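Long-range contacts in rhamnonate dehydratase (Gibberella zeae PH-1, PDB 3FXG), which probably dehydrates L-rhamnonate to its 2-keto-3-deoxy acid as a magnesium-dependent lyase of the enolase superfamily: residues I14-I19 against P88-V93; H94-R99 against S120-R125; E98-G103 against E114-A119. One frame throughout, in Å; residues are numbered along the deposited sequence.

Interaction 1. Residues I14-I19 against P88-V93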
loop_
_atom_site.group_PDB
_atom_site.type_symbol
_atom_site.label_atom_id
_atom_site.label_comp_id
_atom_site.label_asym_id
_atom_site.label_seq_id
_atom_site.Cartn_x
_atom_site.Cartn_y
_atom_site.Cartn_z
ATOM N N ILE A 14 -44.916 -10.963 -23.571
ATOM C CA ILE A 14 -43.891 -9.985 -23.891
ATOM C C ILE A 14 -43.731 -9.947 -25.404
ATOM O O ILE A 14 -43.678 -10.986 -26.063
ATOM C CB ILE A 14 -42.533 -10.328 -23.224
ATOM C CG1 ILE A 14 -41.492 -9.268 -23.595
ATOM C CG2 ILE A 14 -42.065 -11.705 -23.651
ATOM C CD1 ILE A 14 -40.230 -9.315 -22.742
ATOM N N ARG A 15 -43.685 -8.740 -25.952
ATOM C CA ARG A 15 -43.539 -8.550 -27.387
ATOM C C ARG A 15 -42.376 -7.596 -27.639
ATOM O O ARG A 15 -42.093 -6.728 -26.816
ATOM C CB ARG A 15 -44.828 -7.958 -27.972
ATOM C CG ARG A 15 -46.070 -8.835 -27.823
ATOM C CD ARG A 15 -47.312 -8.137 -28.381
ATOM N NE ARG A 15 -47.764 -7.024 -27.543
ATOM C CZ ARG A 15 -48.562 -7.156 -26.483
ATOM N NH1 ARG A 15 -49.004 -8.354 -26.123
ATOM N NH2 ARG A 15 -48.920 -6.087 -25.781
ATOM N N SER A 16 -41.689 -7.765 -28.764
ATOM C CA SER A 16 -40.581 -6.880 -29.098
ATOM C C SER A 16 -40.713 -6.444 -30.546
ATOM O O SER A 16 -41.208 -7.194 -31.392
ATOM C CB SER A 16 -39.228 -7.571 -28.874
ATOM O OG SER A 16 -39.027 -8.636 -29.781
ATOM N N PHE A 17 -40.272 -5.223 -30.819
ATOM C CA PHE A 17 -40.348 -4.654 -32.155
ATOM C C PHE A 17 -39.070 -3.915 -32.495
ATOM O O PHE A 17 -38.411 -3.355 -31.619
ATOM C CB PHE A 17 -41.499 -3.648 -32.235
ATOM C CG PHE A 17 -42.837 -4.220 -31.892
ATOM C CD1 PHE A 17 -43.642 -4.777 -32.879
ATOM C CD2 PHE A 17 -43.292 -4.212 -30.576
ATOM C CE1 PHE A 17 -44.885 -5.318 -32.563
ATOM C CE2 PHE A 17 -44.534 -4.751 -30.248
ATOM C CZ PHE A 17 -45.331 -5.306 -31.244
ATOM N N ILE A 18 -38.727 -3.914 -33.774
ATOM C CA ILE A 18 -37.563 -3.182 -34.245
ATOM C C ILE A 18 -38.150 -1.879 -34.774
ATOM O O ILE A 18 -39.184 -1.893 -35.441
ATOM C CB ILE A 18 -36.860 -3.922 -35.391
ATOM C CG1 ILE A 18 -36.288 -5.242 -34.868
ATOM C CG2 ILE A 18 -35.769 -3.043 -35.987
ATOM C CD1 ILE A 18 -35.846 -6.187 -35.952
ATOM N N ILE A 19 -37.521 -0.756 -34.457
ATOM C CA ILE A 19 -38.026 0.524 -34.928
ATOM C C ILE A 19 -37.444 0.816 -36.304
ATOM O O ILE A 19 -36.241 1.015 -36.449
ATOM C CB ILE A 19 -37.668 1.650 -33.938
ATOM C CG1 ILE A 19 -38.182 1.277 -32.542
ATOM C CG2 ILE A 19 -38.296 2.963 -34.384
ATOM C CD1 ILE A 19 -37.795 2.252 -31.456
ATOM N N PRO A 88 -30.691 -8.017 -33.029
ATOM C CA PRO A 88 -30.065 -8.956 -32.089
ATOM C C PRO A 88 -30.636 -8.862 -30.674
ATOM O O PRO A 88 -30.704 -9.861 -29.955
ATOM C CB PRO A 88 -28.581 -8.593 -32.170
ATOM C CG PRO A 88 -28.597 -7.137 -32.543
ATOM C CD PRO A 88 -29.701 -7.073 -33.574
ATOM N N ALA A 89 -31.059 -7.664 -30.283
ATOM C CA ALA A 89 -31.638 -7.457 -28.963
ATOM C C ALA A 89 -32.968 -8.201 -28.880
ATOM O O ALA A 89 -33.233 -8.908 -27.905
ATOM C CB ALA A 89 -31.853 -5.967 -28.707
ATOM N N CYS A 90 -33.796 -8.046 -29.911
ATOM C CA CYS A 90 -35.099 -8.707 -29.944
ATOM C C CYS A 90 -34.960 -10.220 -29.945
ATOM O O CYS A 90 -35.769 -10.923 -29.342
ATOM C CB CYS A 90 -35.894 -8.274 -31.179
ATOM S SG CYS A 90 -36.395 -6.541 -31.164
ATOM N N TRP A 91 -33.935 -10.719 -30.628
ATOM C CA TRP A 91 -33.702 -12.158 -30.696
ATOM C C TRP A 91 -33.459 -12.695 -29.288
ATOM O O TRP A 91 -34.018 -13.720 -28.899
ATOM C CB TRP A 91 -32.486 -12.454 -31.573
ATOM C CG TRP A 91 -32.350 -13.894 -31.960
ATOM C CD1 TRP A 91 -32.831 -14.490 -33.093
ATOM C CD2 TRP A 91 -31.680 -14.922 -31.219
ATOM N NE1 TRP A 91 -32.498 -15.823 -33.106
ATOM C CE2 TRP A 91 -31.792 -16.116 -31.968
ATOM C CE3 TRP A 91 -30.995 -14.950 -29.993
ATOM C CZ2 TRP A 91 -31.243 -17.331 -31.533
ATOM C CZ3 TRP A 91 -30.448 -16.158 -29.559
ATOM C CH2 TRP A 91 -30.576 -17.333 -30.331
ATOM N N LEU A 92 -32.627 -11.992 -28.526
ATOM C CA LEU A 92 -32.307 -12.405 -27.161
ATOM C C LEU A 92 -33.511 -12.312 -26.229
ATOM O O LEU A 92 -33.726 -13.192 -25.394
ATOM C CB LEU A 92 -31.154 -11.558 -26.615
ATOM C CG LEU A 92 -29.799 -11.780 -27.292
ATOM C CD1 LEU A 92 -28.807 -10.726 -26.823
ATOM C CD2 LEU A 92 -29.287 -13.178 -26.969
ATOM N N VAL A 93 -34.294 -11.248 -26.375
ATOM C CA VAL A 93 -35.479 -11.059 -25.545
ATOM C C VAL A 93 -36.331 -12.326 -25.494
ATOM O O VAL A 93 -36.661 -12.826 -24.417
ATOM C CB VAL A 93 -36.375 -9.913 -26.085
ATOM C CG1 VAL A 93 -37.727 -9.943 -25.387
ATOM C CG2 VAL A 93 -35.700 -8.564 -25.865
#
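Cys90 overlaps the short side chain of Ser16 where helix and strand come nearest, and its CB lies 3.4 Å from Ser16 OG. The thiol then runs on along the strand. Cys90 SG is 3.8 Å from Ser16 CB, and on its far flank it meets Ile18 CG1 at 3.9 Å. With chi1 at -67°, SG sits beside the backbone N of its own residue, which directs it toward the C-terminal part of the strand; Cys90 SG also comes within 3.8 Å of Phe17 O. Ser16 OG takes part in this packing by its flank, since its polar partners lie beyond both segments: it is hydrogen-bonded to His94, which follows Val93 in the helix, and to Ser400. One helical turn after Cys90, Val93 extends CG1 toward Ile14, whose CD1 waits 3.7 Å away at the end of an extended chain (chi1 180°), so the two aliphatic groups meet obliquely at their ends. The axes of the two short segments run nearly antiparallel and approach to 8.3 Å. As in other enolase-superfamily enzymes, a helix here packs on the antiparallel sheet of the N-terminal domain. Strand 11-19 is an inner strand of that sheet, paired with strands 66-73 and 397-399, while helix 86-101 packs on this sheet and also against helix 128-148, whose Val132 touches Ala89, Leu92 and Val93.

Interaction 2. Residues H94-R99 against S120-R125; sequences HQHFER and SMFYGR
A short, nearly straight hydrogen bond joins two aromatic side chains in this buried contact: His96 ND1 and Tyr123 OH are 2.7 Å apart, with an angle of 171°, and either atom could be the donor. The hydroxyl lies at the edge of the imidazole, close to its plane, and ND1 lies likewise near the plane of the phenol, so the rings meet rim to rim with their planes turned 36° from each other. CG of His96 is anti to its backbone N (chi1 -163°), which carries the imidazole out from the helix toward the oncoming phenol. Ser120 fills the corner beside the bond: its CB touches His96 CE1 at 3.7 Å. Ser120 CB also reaches the edge of the Phe97 ring, 4.0 Å from Phe97 CE1, and Phe97 CZ comes within 3.8 Å of Tyr123 OH. Helix 86-101 widens into a pi-type turn at 94-97 just where it presents His96 and Phe97 to the loop between helices 109-119 and 128-148, within the helical part of the enolase-type N-terminal domain. Ser120 OG turns back to the carbonyl of Met116. The imidazole is gripped at both nitrogens, NE2 being hydrogen-bonded to Trp59 O of a second subunit. Arg99 folds back on its own helix and donates from NH2 to Gln95 O at 2.9 Å, its guanidinium edge-on to the carbonyl, while NH1 reaches Ser58 O of the second subunit.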
loop_
_atom_site.group_PDB
_atom_site.type_symbol
_atom_site.label_atom_id
_atom_site.label_comp_id
_atom_site.label_asym_id
_atom_site.label_seq_id
_atom_site.Cartn_x
_atom_site.Cartn_y
_atom_site.Cartn_z
ATOM N N HIS A 94 -36.678 -12.843 -26.666
ATOM C CA HIS A 94 -37.525 -14.027 -26.761
ATOM C C HIS A 94 -36.823 -15.364 -26.597
ATOM O O HIS A 94 -37.353 -16.267 -25.958
ATOM C CB HIS A 94 -38.281 -14.000 -28.090
ATOM C CG HIS A 94 -39.166 -12.802 -28.245
ATOM N ND1 HIS A 94 -40.335 -12.642 -27.532
ATOM C CD2 HIS A 94 -39.021 -11.677 -28.985
ATOM C CE1 HIS A 94 -40.871 -11.470 -27.825
ATOM N NE2 HIS A 94 -40.092 -10.865 -28.703
ATOM N N GLN A 95 -35.632 -15.502 -27.166
ATOM C CA GLN A 95 -34.916 -16.767 -27.056
ATOM C C GLN A 95 -34.370 -17.047 -25.657
ATOM O O GLN A 95 -34.347 -18.196 -25.212
ATOM C CB GLN A 95 -33.778 -16.820 -28.076
ATOM C CG GLN A 95 -34.241 -16.922 -29.523
ATOM C CD GLN A 95 -35.058 -18.176 -29.786
ATOM O OE1 GLN A 95 -36.280 -18.119 -29.926
ATOM N NE2 GLN A 95 -34.384 -19.317 -29.841
ATOM N N HIS A 96 -33.946 -16.008 -24.947
ATOM C CA HIS A 96 -33.392 -16.230 -23.620
ATOM C C HIS A 96 -34.196 -15.714 -22.429
ATOM O O HIS A 96 -34.557 -16.478 -21.535
ATOM C CB HIS A 96 -31.975 -15.645 -23.548
ATOM C CG HIS A 96 -31.166 -16.154 -22.392
ATOM N ND1 HIS A 96 -29.902 -15.687 -22.106
ATOM C CD2 HIS A 96 -31.434 -17.104 -21.465
ATOM C CE1 HIS A 96 -29.426 -16.327 -21.053
ATOM N NE2 HIS A 96 -30.335 -17.192 -20.645
ATOM N N PHE A 97 -34.497 -14.423 -22.425
ATOM C CA PHE A 97 -35.171 -13.821 -21.284
ATOM C C PHE A 97 -36.665 -14.041 -21.068
ATOM O O PHE A 97 -37.128 -14.000 -19.929
ATOM C CB PHE A 97 -34.836 -12.326 -21.263
ATOM C CG PHE A 97 -33.358 -12.056 -21.296
ATOM C CD1 PHE A 97 -32.526 -12.561 -20.298
ATOM C CD2 PHE A 97 -32.785 -11.350 -22.351
ATOM C CE1 PHE A 97 -31.145 -12.371 -20.353
ATOM C CE2 PHE A 97 -31.407 -11.155 -22.416
ATOM C CZ PHE A 97 -30.584 -11.668 -21.415
ATOM N N GLU A 98 -37.421 -14.299 -22.131
ATOM C CA GLU A 98 -38.861 -14.495 -21.969
ATOM C C GLU A 98 -39.210 -15.563 -20.930
ATOM O O GLU A 98 -40.184 -15.420 -20.191
ATOM C CB GLU A 98 -39.512 -14.852 -23.310
ATOM C CG GLU A 98 -41.035 -14.850 -23.256
ATOM C CD GLU A 98 -41.684 -14.993 -24.624
ATOM O OE1 GLU A 98 -41.066 -14.595 -25.635
ATOM O OE2 GLU A 98 -42.827 -15.489 -24.687
ATOM N N ARG A 99 -38.402 -16.616 -20.861
ATOM C CA ARG A 99 -38.644 -17.712 -19.923
ATOM C C ARG A 99 -38.712 -17.292 -18.454
ATOM O O ARG A 99 -39.381 -17.941 -17.652
ATOM C CB ARG A 99 -37.563 -18.789 -20.084
ATOM C CG ARG A 99 -36.194 -18.412 -19.519
ATOM C CD ARG A 99 -35.149 -19.467 -19.883
ATOM N NE ARG A 99 -34.834 -19.443 -21.312
ATOM C CZ ARG A 99 -34.211 -20.422 -21.960
ATOM N NH1 ARG A 99 -33.831 -21.517 -21.312
ATOM N NH2 ARG A 99 -33.965 -20.308 -23.259
ATOM N N SER A 120 -27.268 -15.052 -18.023
ATOM C CA SER A 120 -26.611 -14.643 -19.260
ATOM C C SER A 120 -25.145 -14.273 -19.057
ATOM O O SER A 120 -24.498 -13.754 -19.968
ATOM C CB SER A 120 -27.349 -13.459 -19.892
ATOM O OG SER A 120 -27.375 -12.342 -19.019
HETATM N N MSE A 121 -24.616 -14.535 -17.866
HETATM C CA MSE A 121 -23.224 -14.204 -17.594
HETATM C C MSE A 121 -22.238 -14.914 -18.509
HETATM O O MSE A 121 -21.172 -14.375 -18.798
HETATM C CB MSE A 121 -22.852 -14.518 -16.144
HETATM C CG MSE A 121 -23.424 -13.562 -15.122
HETATM SE SE MSE A 121 -22.291 -13.464 -13.551
HETATM C CE MSE A 121 -21.966 -15.351 -13.290
ATOM N N PHE A 122 -22.583 -16.113 -18.972
ATOM C CA PHE A 122 -21.659 -16.849 -19.824
ATOM C C PHE A 122 -21.389 -16.158 -21.156
ATOM O O PHE A 122 -20.419 -16.482 -21.837
ATOM C CB PHE A 122 -22.131 -18.302 -20.026
ATOM C CG PHE A 122 -23.352 -18.452 -20.889
ATOM C CD1 PHE A 122 -23.233 -18.858 -22.217
ATOM C CD2 PHE A 122 -24.624 -18.234 -20.366
ATOM C CE1 PHE A 122 -24.364 -19.050 -23.010
ATOM C CE2 PHE A 122 -25.763 -18.421 -21.150
ATOM C CZ PHE A 122 -25.634 -18.832 -22.473
ATOM N N TYR A 123 -22.221 -15.187 -21.519
ATOM C CA TYR A 123 -22.002 -14.453 -22.765
ATOM C C TYR A 123 -22.300 -12.969 -22.582
ATOM O O TYR A 123 -22.325 -12.211 -23.550
ATOM C CB TYR A 123 -22.866 -15.034 -23.896
ATOM C CG TYR A 123 -24.353 -14.745 -23.800
ATOM C CD1 TYR A 123 -24.906 -13.608 -24.393
ATOM C CD2 TYR A 123 -25.206 -15.612 -23.120
ATOM C CE1 TYR A 123 -26.277 -13.345 -24.309
ATOM C CE2 TYR A 123 -26.577 -15.360 -23.030
ATOM C CZ TYR A 123 -27.104 -14.225 -23.625
ATOM O OH TYR A 123 -28.454 -13.966 -23.521
ATOM N N GLY A 124 -22.490 -12.549 -21.335
ATOM C CA GLY A 124 -22.816 -11.157 -21.084
ATOM C C GLY A 124 -21.940 -10.377 -20.127
ATOM O O GLY A 124 -20.764 -10.135 -20.406
ATOM N N ARG A 125 -22.536 -9.984 -19.001
ATOM C CA ARG A 125 -21.895 -9.190 -17.953
ATOM C C ARG A 125 -21.752 -7.740 -18.393
ATOM O O ARG A 125 -21.914 -6.817 -17.592
ATOM C CB ARG A 125 -20.531 -9.768 -17.565
ATOM C CG ARG A 125 -20.635 -11.129 -16.896
ATOM C CD ARG A 125 -19.347 -11.526 -16.186
ATOM N NE ARG A 125 -18.188 -11.572 -17.075
ATOM C CZ ARG A 125 -17.166 -10.724 -17.018
ATOM N NH1 ARG A 125 -17.160 -9.755 -16.112
ATOM N NH2 ARG A 125 -16.133 -10.864 -17.844
#

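Interaction 3. Residues E98-G103 against E114-A119; sequences ERFLIG and EQMYRA
Two consecutive helices of the N-terminal domain, 86-101 and 109-119, close on each other here through one aromatic side chain. Phe100, with CG placed beside its backbone N (chi1 -54°), reaches out from the weakly bonded last part of the first helix and lies along the second. Its far end meets Ala119, with Phe100 CZ 3.5 Å from Ala119 CB. Nearer its root, Phe100 CD2 touches CG of the selenomethionine Met116 at 4.1 Å, and the two side chains slide past each other in opposite directions. Gln115 crosses the ring obliquely, its CB above the CD1 rim, 4.0 Å from Phe100 CD1, and its amide plane 51° from the ring. The ring is sandwiched: Gln115 O lies over one face, and over the centre of the opposite face sits Arg99 CG. One water links the helices, donating to Phe100 O at 2.7 Å and to Gln115 OE1 at 2.6 Å, so that carbonyl and amide oxygen are tied together beside the apolar patch. Leu101 adds a looser touch, its CD2 4.4 Å from Met116 SE. Tyr52 of a second subunit packs edge-to-face with Phe100, and Ile136 of helix 128-148 touches both Leu101 and Met116. Antiparallel sheet followed by a bundle of helices is the layout of the N-terminal domain of enolase-superfamily enzymes, and this contact joins two helices of that bundle.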
loop_
_atom_site.group_PDB
_atom_site.type_symbol
_atom_site.label_atom_id
_atom_site.label_comp_id
_atom_site.label_asym_id
_atom_site.label_seq_id
_atom_site.Cartn_x
_atom_site.Cartn_y
_atom_site.Cartn_z
ATOM N N GLU A 98 -37.421 -14.299 -22.131
ATOM C CA GLU A 98 -38.861 -14.495 -21.969
ATOM C C GLU A 98 -39.210 -15.563 -20.930
ATOM O O GLU A 98 -40.184 -15.420 -20.191
ATOM C CB GLU A 98 -39.512 -14.852 -23.310
ATOM C CG GLU A 98 -41.035 -14.850 -23.256
ATOM C CD GLU A 98 -41.684 -14.993 -24.624
ATOM O OE1 GLU A 98 -41.066 -14.595 -25.635
ATOM O OE2 GLU A 98 -42.827 -15.489 -24.687
ATOM N N ARG A 99 -38.402 -16.616 -20.861
ATOM C CA ARG A 99 -38.644 -17.712 -19.923
ATOM C C ARG A 99 -38.712 -17.292 -18.454
ATOM O O ARG A 99 -39.381 -17.941 -17.652
ATOM C CB ARG A 99 -37.563 -18.789 -20.084
ATOM C CG ARG A 99 -36.194 -18.412 -19.519
ATOM C CD ARG A 99 -35.149 -19.467 -19.883
ATOM N NE ARG A 99 -34.834 -19.443 -21.312
ATOM C CZ ARG A 99 -34.211 -20.422 -21.960
ATOM N NH1 ARG A 99 -33.831 -21.517 -21.312
ATOM N NH2 ARG A 99 -33.965 -20.308 -23.259
ATOM N N PHE A 100 -38.017 -16.219 -18.095
ATOM C CA PHE A 100 -38.009 -15.761 -16.707
ATOM C C PHE A 100 -39.172 -14.829 -16.390
ATOM O O PHE A 100 -39.525 -14.636 -15.225
ATOM C CB PHE A 100 -36.705 -15.018 -16.411
ATOM C CG PHE A 100 -35.474 -15.803 -16.737
ATOM C CD1 PHE A 100 -35.098 -16.887 -15.951
ATOM C CD2 PHE A 100 -34.695 -15.472 -17.841
ATOM C CE1 PHE A 100 -33.963 -17.632 -16.261
ATOM C CE2 PHE A 100 -33.559 -16.213 -18.159
ATOM C CZ PHE A 100 -33.193 -17.295 -17.367
ATOM N N LEU A 101 -39.773 -14.270 -17.431
ATOM C CA LEU A 101 -40.851 -13.305 -17.261
ATOM C C LEU A 101 -42.286 -13.818 -17.267
ATOM O O LEU A 101 -43.094 -13.394 -16.443
ATOM C CB LEU A 101 -40.712 -12.219 -18.328
ATOM C CG LEU A 101 -39.321 -11.591 -18.441
ATOM C CD1 LEU A 101 -39.256 -10.718 -19.682
ATOM C CD2 LEU A 101 -39.012 -10.789 -17.186
ATOM N N ILE A 102 -42.616 -14.708 -18.197
ATOM C CA ILE A 102 -43.987 -15.204 -18.284
ATOM C C ILE A 102 -44.473 -15.848 -16.990
ATOM O O ILE A 102 -43.840 -16.760 -16.460
ATOM C CB ILE A 102 -44.155 -16.218 -19.442
ATOM C CG1 ILE A 102 -43.609 -15.629 -20.748
ATOM C CG2 ILE A 102 -45.631 -16.565 -19.613
ATOM C CD1 ILE A 102 -44.215 -14.294 -21.131
ATOM N N GLY A 103 -45.602 -15.355 -16.485
ATOM C CA GLY A 103 -46.176 -15.889 -15.260
ATOM C C GLY A 103 -45.622 -15.296 -13.976
ATOM O O GLY A 103 -46.113 -15.596 -12.887
ATOM N N GLU A 114 -31.693 -10.424 -11.248
ATOM C CA GLU A 114 -30.646 -11.373 -10.886
ATOM C C GLU A 114 -30.700 -12.595 -11.788
ATOM O O GLU A 114 -29.666 -13.119 -12.196
ATOM C CB GLU A 114 -30.790 -11.812 -9.426
ATOM C CG GLU A 114 -30.628 -10.680 -8.419
ATOM C CD GLU A 114 -29.294 -9.974 -8.550
ATOM O OE1 GLU A 114 -28.254 -10.667 -8.537
ATOM O OE2 GLU A 114 -29.282 -8.728 -8.656
ATOM N N GLN A 115 -31.906 -13.053 -12.103
ATOM C CA GLN A 115 -32.041 -14.222 -12.962
ATOM C C GLN A 115 -31.543 -13.938 -14.376
ATOM O O GLN A 115 -30.746 -14.694 -14.923
ATOM C CB GLN A 115 -33.497 -14.698 -12.998
ATOM C CG GLN A 115 -33.999 -15.208 -11.648
ATOM C CD GLN A 115 -35.385 -15.809 -11.728
ATOM O OE1 GLN A 115 -36.247 -15.311 -12.451
ATOM N NE2 GLN A 115 -35.613 -16.880 -10.968
HETATM N N MSE A 116 -32.003 -12.843 -14.970
HETATM C CA MSE A 116 -31.576 -12.511 -16.320
HETATM C C MSE A 116 -30.076 -12.244 -16.386
HETATM O O MSE A 116 -29.404 -12.669 -17.325
HETATM C CB MSE A 116 -32.343 -11.288 -16.840
HETATM C CG MSE A 116 -33.839 -11.523 -17.028
HETATM SE SE MSE A 116 -34.696 -10.038 -17.935
HETATM C CE MSE A 116 -34.939 -8.856 -16.422
ATOM N N TYR A 117 -29.546 -11.550 -15.383
ATOM C CA TYR A 117 -28.120 -11.234 -15.376
ATOM C C TYR A 117 -27.241 -12.462 -15.156
ATOM O O TYR A 117 -26.297 -12.703 -15.906
ATOM C CB TYR A 117 -27.802 -10.196 -14.293
ATOM C CG TYR A 117 -26.363 -9.728 -14.340
ATOM C CD1 TYR A 117 -25.971 -8.695 -15.193
ATOM C CD2 TYR A 117 -25.381 -10.355 -13.568
ATOM C CE1 TYR A 117 -24.628 -8.299 -15.279
ATOM C CE2 TYR A 117 -24.041 -9.972 -13.651
ATOM C CZ TYR A 117 -23.672 -8.943 -14.506
ATOM O OH TYR A 117 -22.351 -8.557 -14.584
ATOM N N ARG A 118 -27.544 -13.242 -14.126
ATOM C CA ARG A 118 -26.730 -14.412 -13.837
ATOM C C ARG A 118 -26.885 -15.528 -14.867
ATOM O O ARG A 118 -25.942 -16.273 -15.118
ATOM C CB ARG A 118 -27.018 -14.916 -12.414
ATOM C CG ARG A 118 -26.517 -13.941 -11.337
ATOM C CD ARG A 118 -26.783 -14.428 -9.916
ATOM N NE ARG A 118 -25.978 -15.588 -9.525
ATOM C CZ ARG A 118 -24.679 -15.553 -9.228
ATOM N NH1 ARG A 118 -24.002 -14.412 -9.278
ATOM N NH2 ARG A 118 -24.059 -16.660 -8.841
ATOM N N ALA A 119 -28.060 -15.631 -15.479
ATOM C CA ALA A 119 -28.286 -16.661 -16.490
ATOM C C ALA A 119 -27.601 -16.324 -17.816
ATOM O O ALA A 119 -27.378 -17.205 -18.642
ATOM C CB ALA A 119 -29.779 -16.860 -16.713
HETATM O O HOH W 1 -38.740 -15.918 -13.012
#

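In the fold
All three interactions use helix 86-101, which meets in turn a strand, a loop and a neighbouring helix. Interactions 1 and 2, with centres about 13 Å apart, touch through Leu92 CD2 and Tyr123 OH, 3.6 Å from each other; interactions 2 and 3, about 8 Å between centres, share Glu98 and Arg99. Ile14 of interaction 1 reaches interaction 3 as well, its CD1 3.5 Å from Leu101 CD1. The magnesium ligands Asp222, Glu248 and Glu275 belong to the barrel domain instead. A second subunit brings its own barrel close: Arg125 forms a salt bridge with Asp254 of that subunit and a hydrogen bond with its His276 carbonyl, the residue after metal ligand Glu275 in the sequence.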